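Local atomic coordinates of histidine-containing phosphotransfer protein 2 (Oryza sativa, PDB entry 1YVI), a protein that relays phosphoryl groups from cytokinin sensor histidine kinases to response regulators in the multistep His-to-Asp phosphorelay, acting as a positive regulator of cytokinin signalling. Residues 21-26 and 125-130; 92-97 and 118-123. One frame throughout, in Å; residues are numbered along the deposited sequence.

Interaction 1 of 2, residues 21-26 and 125-130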
loop_
_atom_site.group_PDB
_atom_site.type_symbol
_atom_site.label_atom_id
_atom_site.label_comp_id
_atom_site.label_asym_id
_atom_site.label_seq_id
_atom_site.Cartn_x
_atom_site.Cartn_y
_atom_site.Cartn_z
ATOM N N GLY A 21 -11.990 -5.685 -1.884
ATOM C CA GLY A 21 -10.759 -6.339 -2.303
ATOM C C GLY A 21 -9.465 -5.572 -2.100
ATOM O O GLY A 21 -8.448 -5.994 -2.609
ATOM N N LEU A 22 -9.494 -4.468 -1.330
ATOM C CA LEU A 22 -8.325 -3.585 -1.206
ATOM C C LEU A 22 -7.312 -4.181 -0.259
ATOM O O LEU A 22 -6.099 -3.963 -0.421
ATOM C CB LEU A 22 -8.726 -2.188 -0.702
ATOM C CG LEU A 22 -9.693 -1.417 -1.638
ATOM C CD1 LEU A 22 -9.983 -0.027 -1.086
ATOM C CD2 LEU A 22 -9.127 -1.295 -3.072
ATOM N N VAL A 23 -7.805 -4.885 0.766
ATOM C CA VAL A 23 -6.905 -5.567 1.713
ATOM C C VAL A 23 -7.306 -7.037 1.845
ATOM O O VAL A 23 -8.480 -7.422 1.621
ATOM C CB VAL A 23 -6.903 -4.890 3.126
ATOM C CG1 VAL A 23 -6.332 -3.460 3.074
ATOM C CG2 VAL A 23 -8.341 -4.881 3.730
ATOM N N ASP A 24 -6.318 -7.841 2.191
ATOM C CA ASP A 24 -6.489 -9.279 2.374
ATOM C C ASP A 24 -6.262 -9.700 3.852
ATOM O O ASP A 24 -6.210 -8.853 4.761
ATOM C CB ASP A 24 -5.561 -10.069 1.437
ATOM C CG ASP A 24 -4.077 -9.938 1.801
ATOM O OD1 ASP A 24 -3.724 -9.436 2.886
ATOM O OD2 ASP A 24 -3.235 -10.346 0.981
ATOM N N GLU A 25 -6.126 -11.009 4.077
ATOM C CA GLU A 25 -5.937 -11.561 5.443
ATOM C C GLU A 25 -4.744 -10.988 6.196
ATOM O O GLU A 25 -4.765 -10.946 7.425
ATOM C CB GLU A 25 -5.858 -13.111 5.423
ATOM C CG GLU A 25 -4.569 -13.639 4.711
ATOM C CD GLU A 25 -4.646 -15.099 4.282
ATOM O OE1 GLU A 25 -5.228 -15.934 5.039
ATOM O OE2 GLU A 25 -4.100 -15.412 3.187
ATOM N N GLN A 26 -3.685 -10.570 5.494
ATOM C CA GLN A 26 -2.506 -10.058 6.189
ATOM C C GLN A 26 -2.896 -8.794 6.956
ATOM O O GLN A 26 -2.299 -8.490 7.951
ATOM C CB GLN A 26 -1.322 -9.784 5.247
ATOM C CG GLN A 26 -0.895 -11.020 4.488
ATOM C CD GLN A 26 -0.595 -12.151 5.453
ATOM O OE1 GLN A 26 0.032 -11.931 6.502
ATOM N NE2 GLN A 26 -1.063 -13.364 5.127
ATOM N N TYR A 125 -3.006 4.728 -4.368
ATOM C CA TYR A 125 -3.866 5.858 -3.974
ATOM C C TYR A 125 -5.262 5.448 -3.544
ATOM O O TYR A 125 -5.866 6.146 -2.704
ATOM C CB TYR A 125 -3.877 6.988 -5.054
ATOM C CG TYR A 125 -2.550 7.752 -4.967
ATOM C CD1 TYR A 125 -2.301 8.614 -3.870
ATOM C CD2 TYR A 125 -1.527 7.555 -5.908
ATOM C CE1 TYR A 125 -1.080 9.309 -3.721
ATOM C CE2 TYR A 125 -0.244 8.259 -5.754
ATOM C CZ TYR A 125 -0.055 9.108 -4.670
ATOM O OH TYR A 125 1.134 9.781 -4.507
ATOM N N ASP A 126 -5.815 4.397 -4.162
ATOM C CA ASP A 126 -7.113 3.846 -3.704
ATOM C C ASP A 126 -6.986 3.400 -2.270
ATOM O O ASP A 126 -7.854 3.690 -1.457
ATOM C CB ASP A 126 -7.515 2.564 -4.439
ATOM C CG ASP A 126 -8.186 2.815 -5.793
ATOM O OD1 ASP A 126 -8.491 3.986 -6.109
ATOM O OD2 ASP A 126 -8.344 1.822 -6.539
ATOM N N LEU A 127 -5.946 2.626 -1.962
ATOM C CA LEU A 127 -5.830 2.174 -0.575
ATOM C C LEU A 127 -5.418 3.331 0.360
ATOM O O LEU A 127 -5.878 3.417 1.516
ATOM C CB LEU A 127 -4.828 1.006 -0.462
ATOM C CG LEU A 127 -4.688 0.310 0.887
ATOM C CD1 LEU A 127 -6.007 -0.336 1.324
ATOM C CD2 LEU A 127 -3.685 -0.803 0.738
ATOM N N ARG A 128 -4.521 4.213 -0.099
ATOM C CA ARG A 128 -4.097 5.347 0.770
ATOM C C ARG A 128 -5.314 6.178 1.217
ATOM O O ARG A 128 -5.407 6.672 2.353
ATOM C CB ARG A 128 -3.125 6.285 0.016
ATOM C CG ARG A 128 -2.590 7.357 0.966
ATOM C CD ARG A 128 -1.488 8.205 0.286
ATOM N NE ARG A 128 -0.768 9.002 1.299
ATOM C CZ ARG A 128 -1.169 10.153 1.830
ATOM N NH1 ARG A 128 -2.333 10.729 1.518
ATOM N NH2 ARG A 128 -0.396 10.721 2.733
ATOM N N ASN A 129 -6.270 6.328 0.303
ATOM C CA ASN A 129 -7.489 7.058 0.612
ATOM C C ASN A 129 -8.158 6.444 1.849
ATOM O O ASN A 129 -8.521 7.140 2.809
ATOM C CB ASN A 129 -8.460 6.938 -0.572
ATOM C CG ASN A 129 -9.848 7.455 -0.226
ATOM O OD1 ASN A 129 -10.715 6.706 0.165
ATOM N ND2 ASN A 129 -10.025 8.763 -0.314
ATOM N N LYS A 130 -8.374 5.147 1.805
ATOM C CA LYS A 130 -9.101 4.467 2.915
ATOM C C LYS A 130 -8.255 4.500 4.193
ATOM O O LYS A 130 -8.773 4.753 5.282
ATOM C CB LYS A 130 -9.379 3.009 2.486
ATOM C CG LYS A 130 -10.314 2.884 1.315
ATOM C CD LYS A 130 -11.626 3.610 1.576
ATOM C CE LYS A 130 -12.592 3.523 0.350
ATOM N NZ LYS A 130 -12.252 4.506 -0.714
#

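Interaction 2 of 2, residues 92-97 and 118-123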
loop_
_atom_site.group_PDB
_atom_site.type_symbol
_atom_site.label_atom_id
_atom_site.label_comp_id
_atom_site.label_asym_id
_atom_site.label_seq_id
_atom_site.Cartn_x
_atom_site.Cartn_y
_atom_site.Cartn_z
ATOM N N GLN A 92 -3.106 -6.095 -1.099
ATOM C CA GLN A 92 -2.920 -7.185 -2.065
ATOM C C GLN A 92 -2.904 -6.682 -3.515
ATOM O O GLN A 92 -2.259 -7.274 -4.384
ATOM C CB GLN A 92 -4.006 -8.269 -1.881
ATOM C CG GLN A 92 -5.409 -7.868 -2.376
ATOM C CD GLN A 92 -6.452 -8.993 -2.207
ATOM O OE1 GLN A 92 -6.102 -10.130 -1.981
ATOM N NE2 GLN A 92 -7.721 -8.647 -2.284
ATOM N N LYS A 93 -3.635 -5.624 -3.810
ATOM C CA LYS A 93 -3.690 -5.164 -5.231
ATOM C C LYS A 93 -2.357 -4.520 -5.619
ATOM O O LYS A 93 -1.866 -4.702 -6.711
ATOM C CB LYS A 93 -4.876 -4.188 -5.427
ATOM C CG LYS A 93 -6.279 -4.911 -5.261
ATOM C CD LYS A 93 -7.384 -3.995 -5.554
ATOM C CE LYS A 93 -7.682 -3.858 -7.052
ATOM N NZ LYS A 93 -8.753 -2.788 -7.142
ATOM N N VAL A 94 -1.761 -3.754 -4.706
ATOM C CA VAL A 94 -0.441 -3.201 -4.989
ATOM C C VAL A 94 0.500 -4.406 -5.183
ATOM O O VAL A 94 1.304 -4.456 -6.102
ATOM C CB VAL A 94 0.028 -2.295 -3.831
ATOM C CG1 VAL A 94 1.464 -1.787 -4.036
ATOM C CG2 VAL A 94 -0.960 -1.127 -3.638
ATOM N N LYS A 95 0.400 -5.385 -4.286
ATOM C CA LYS A 95 1.256 -6.570 -4.387
ATOM C C LYS A 95 1.105 -7.257 -5.762
ATOM O O LYS A 95 2.112 -7.608 -6.387
ATOM C CB LYS A 95 0.940 -7.557 -3.209
ATOM C CG LYS A 95 1.735 -8.826 -3.305
ATOM C CD LYS A 95 1.250 -9.895 -2.341
ATOM C CE LYS A 95 -0.074 -10.482 -2.812
ATOM N NZ LYS A 95 -0.745 -11.236 -1.704
ATOM N N PHE A 96 -0.121 -7.512 -6.220
ATOM C CA PHE A 96 -0.266 -8.230 -7.487
ATOM C C PHE A 96 0.239 -7.438 -8.669
ATOM O O PHE A 96 0.825 -8.023 -9.579
ATOM C CB PHE A 96 -1.690 -8.721 -7.743
ATOM C CG PHE A 96 -2.179 -9.654 -6.700
ATOM C CD1 PHE A 96 -1.371 -10.660 -6.259
ATOM C CD2 PHE A 96 -3.422 -9.489 -6.132
ATOM C CE1 PHE A 96 -1.801 -11.520 -5.249
ATOM C CE2 PHE A 96 -3.844 -10.352 -5.142
ATOM C CZ PHE A 96 -3.030 -11.350 -4.712
ATOM N N THR A 97 0.085 -6.121 -8.614
ATOM C CA THR A 97 0.613 -5.236 -9.703
ATOM C C THR A 97 2.138 -5.315 -9.751
ATOM O O THR A 97 2.727 -5.448 -10.833
ATOM C CB THR A 97 0.084 -3.836 -9.496
ATOM O OG1 THR A 97 -1.360 -3.884 -9.577
ATOM C CG2 THR A 97 0.631 -2.895 -10.576
ATOM N N ALA A 118 2.271 3.483 -13.219
ATOM C CA ALA A 118 1.005 4.218 -13.132
ATOM C C ALA A 118 -0.096 3.371 -12.463
ATOM O O ALA A 118 -0.879 3.889 -11.659
ATOM C CB ALA A 118 0.559 4.701 -14.538
ATOM N N VAL A 119 -0.172 2.068 -12.789
ATOM C CA VAL A 119 -1.141 1.180 -12.126
ATOM C C VAL A 119 -0.778 1.046 -10.614
ATOM O O VAL A 119 -1.680 0.970 -9.730
ATOM C CB VAL A 119 -1.246 -0.248 -12.852
ATOM C CG1 VAL A 119 -2.254 -1.168 -12.139
ATOM C CG2 VAL A 119 -1.596 -0.087 -14.438
ATOM N N VAL A 120 0.517 0.957 -10.322
ATOM C CA VAL A 120 0.939 0.921 -8.904
ATOM C C VAL A 120 0.381 2.161 -8.183
ATOM O O VAL A 120 -0.194 2.086 -7.071
ATOM C CB VAL A 120 2.452 0.805 -8.730
ATOM C CG1 VAL A 120 2.872 1.008 -7.185
ATOM C CG2 VAL A 120 2.977 -0.567 -9.241
ATOM N N ARG A 121 0.479 3.310 -8.832
ATOM C CA ARG A 121 -0.004 4.521 -8.196
ATOM C C ARG A 121 -1.513 4.419 -8.022
ATOM O O ARG A 121 -2.032 4.727 -6.939
ATOM C CB ARG A 121 0.327 5.719 -9.070
ATOM C CG ARG A 121 1.729 6.221 -8.885
ATOM C CD ARG A 121 1.868 7.624 -9.562
ATOM N NE ARG A 121 3.285 7.927 -9.608
ATOM C CZ ARG A 121 4.086 7.663 -10.654
ATOM N NH1 ARG A 121 3.586 7.142 -11.768
ATOM N NH2 ARG A 121 5.382 7.975 -10.583
ATOM N N ASN A 122 -2.221 3.943 -9.066
ATOM C CA ASN A 122 -3.719 3.816 -8.975
ATOM C C ASN A 122 -4.100 2.991 -7.733
ATOM O O ASN A 122 -4.921 3.429 -6.912
ATOM C CB ASN A 122 -4.283 3.149 -10.232
ATOM C CG ASN A 122 -4.129 4.043 -11.472
ATOM O OD1 ASN A 122 -3.732 5.210 -11.360
ATOM N ND2 ASN A 122 -4.423 3.485 -12.646
ATOM N N ASP A 123 -3.499 1.809 -7.600
ATOM C CA ASP A 123 -3.822 0.898 -6.476
ATOM C C ASP A 123 -3.356 1.460 -5.133
ATOM O O ASP A 123 -4.052 1.330 -4.142
ATOM C CB ASP A 123 -3.161 -0.479 -6.710
ATOM C CG ASP A 123 -3.859 -1.290 -7.852
ATOM O OD1 ASP A 123 -5.095 -1.172 -8.080
ATOM O OD2 ASP A 123 -3.152 -2.065 -8.479
HETATM O O HOH W 1 -7.186 -0.703 -6.069
#

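Interaction 1 of 2, residues 21-26 and 125-130
L22 and L127 mark the closest backbone approach of the two segments, with L22 CA 6.3 Å from L127 CA. Segment 125-130 is regular helix, a piece of helix 110-142. Segment 21-26 holds most of the link after helix 2-19 and the first two residues of helix 25-34. G21 ends the first of these helices with a positive phi of 80° and two bonds back into its last turn, a Schellman motif. D24 is the N-cap of the second. Its OD1 accepts from Q26 N at 2.8 Å, and the donor comes from above the carboxylate plane.

No hydrogen bond joins the two segments. The contact is carried by aliphatic groups. L22 points toward the helix and spreads over three residues of it. L22 CB lies 3.9 Å from L127 CD1. At the far end of the same side chain, L22 CD1 reaches K130 CG at 3.8 Å, the two chains crossing at about a right angle. D126 only borders this contact.

L127 has CG anti to its own backbone N (chi1 -174°), which carries its methyls out to the link. L127 CD1 touches two successive residues of the link: besides L22 CB it meets V23 CG1 at 3.6 Å. V23 and L127 also cross nearly at right angles. K130 gives only the aliphatic base of its chain to L22. The chain bends at chi2 and chi4, and K130 NZ turns back to N129 OD1 at 2.8 Å, meeting it tilted from the carbonyl plane.

M17 and F18 of helix 2-19 pack on V23, and L13 and M17 pack on K130. The arrangement is a helix-helix connection that starts with a Schellman motif and ends at an N-cap, its apolar residues L22 and V23 laid against the long C-terminal helix of an all-helical HPt protein.

Interaction 2 of 2, residues 92-97 and 118-123
T97 and D123 meet through their polar ends, coming from opposite directions. T97 OG1 lies 2.8 Å from D123 OD2, a probable hydrogen bond across the two helices, not settled because the hydroxyl proton has another acceptor within reach. The other carboxylate oxygen is held through water. The water accepts from K93 NZ and donates to D123 OD1, at 2.9 Å from that oxygen. K93 NZ itself stays 4.1 Å from D123 OD1, beyond a salt bridge, but the opposite charges probably still attract. A lysine in place of D123 would probably leave T97 OG1 without this acceptor, break the water bridge and set a second positive charge near K93.

Methyl groups pack beside this polar cluster. T97 has CG2 anti to its backbone N, with OG1 anti to the carbonyl carbon (chi1 -61°). Its hydroxyl can thus serve D123 while the methyl meets two valines. T97 CG2 lies 3.7 Å from V119 CG1 and 3.6 Å from V120 CG2. V94 CG2 slides past D123 CB at 3.8 Å, in the opposite direction.

Behind these side chains, the helix backbones set the spacing. The short axes of 92-97 and 118-123 run antiparallel at 172° and approach to 8.9 Å. V94 and D123 have the nearest CA atoms, 5.5 Å apart.

Further out, L22 of the link before helix 25-34 touches K93. Helix 72-89 packs in with S86 on V94 and L82 on V120. I58 of helix 42-65 also reaches V120, so the pair sits as two neighbouring antiparallel members of a four-helix bundle.

In the fold
The chain starts with helix 2-19 and turns at 21-26. Interaction 1 closes the longer loop, bringing this turn back to 125-130 on the last helix, with 98 residues between the two segments. That loop holds the rest of helix 25-34, helices 42-65, 72-89 and 92-106, and the start of helix 110-142. Interaction 2 is nested within it and closes a shorter hairpin, helix 92-106 to helix 110-142. Their centres are about 10 Å apart. They also touch directly: G21 O probably accepts a hydrogen bond from Q92 NE2. Interaction 1 ties the turn after helix 2-19 to the last helix; interaction 2 joins two helices of the bundle itself. H80, the predicted phosphorylation site, lies on helix 72-89.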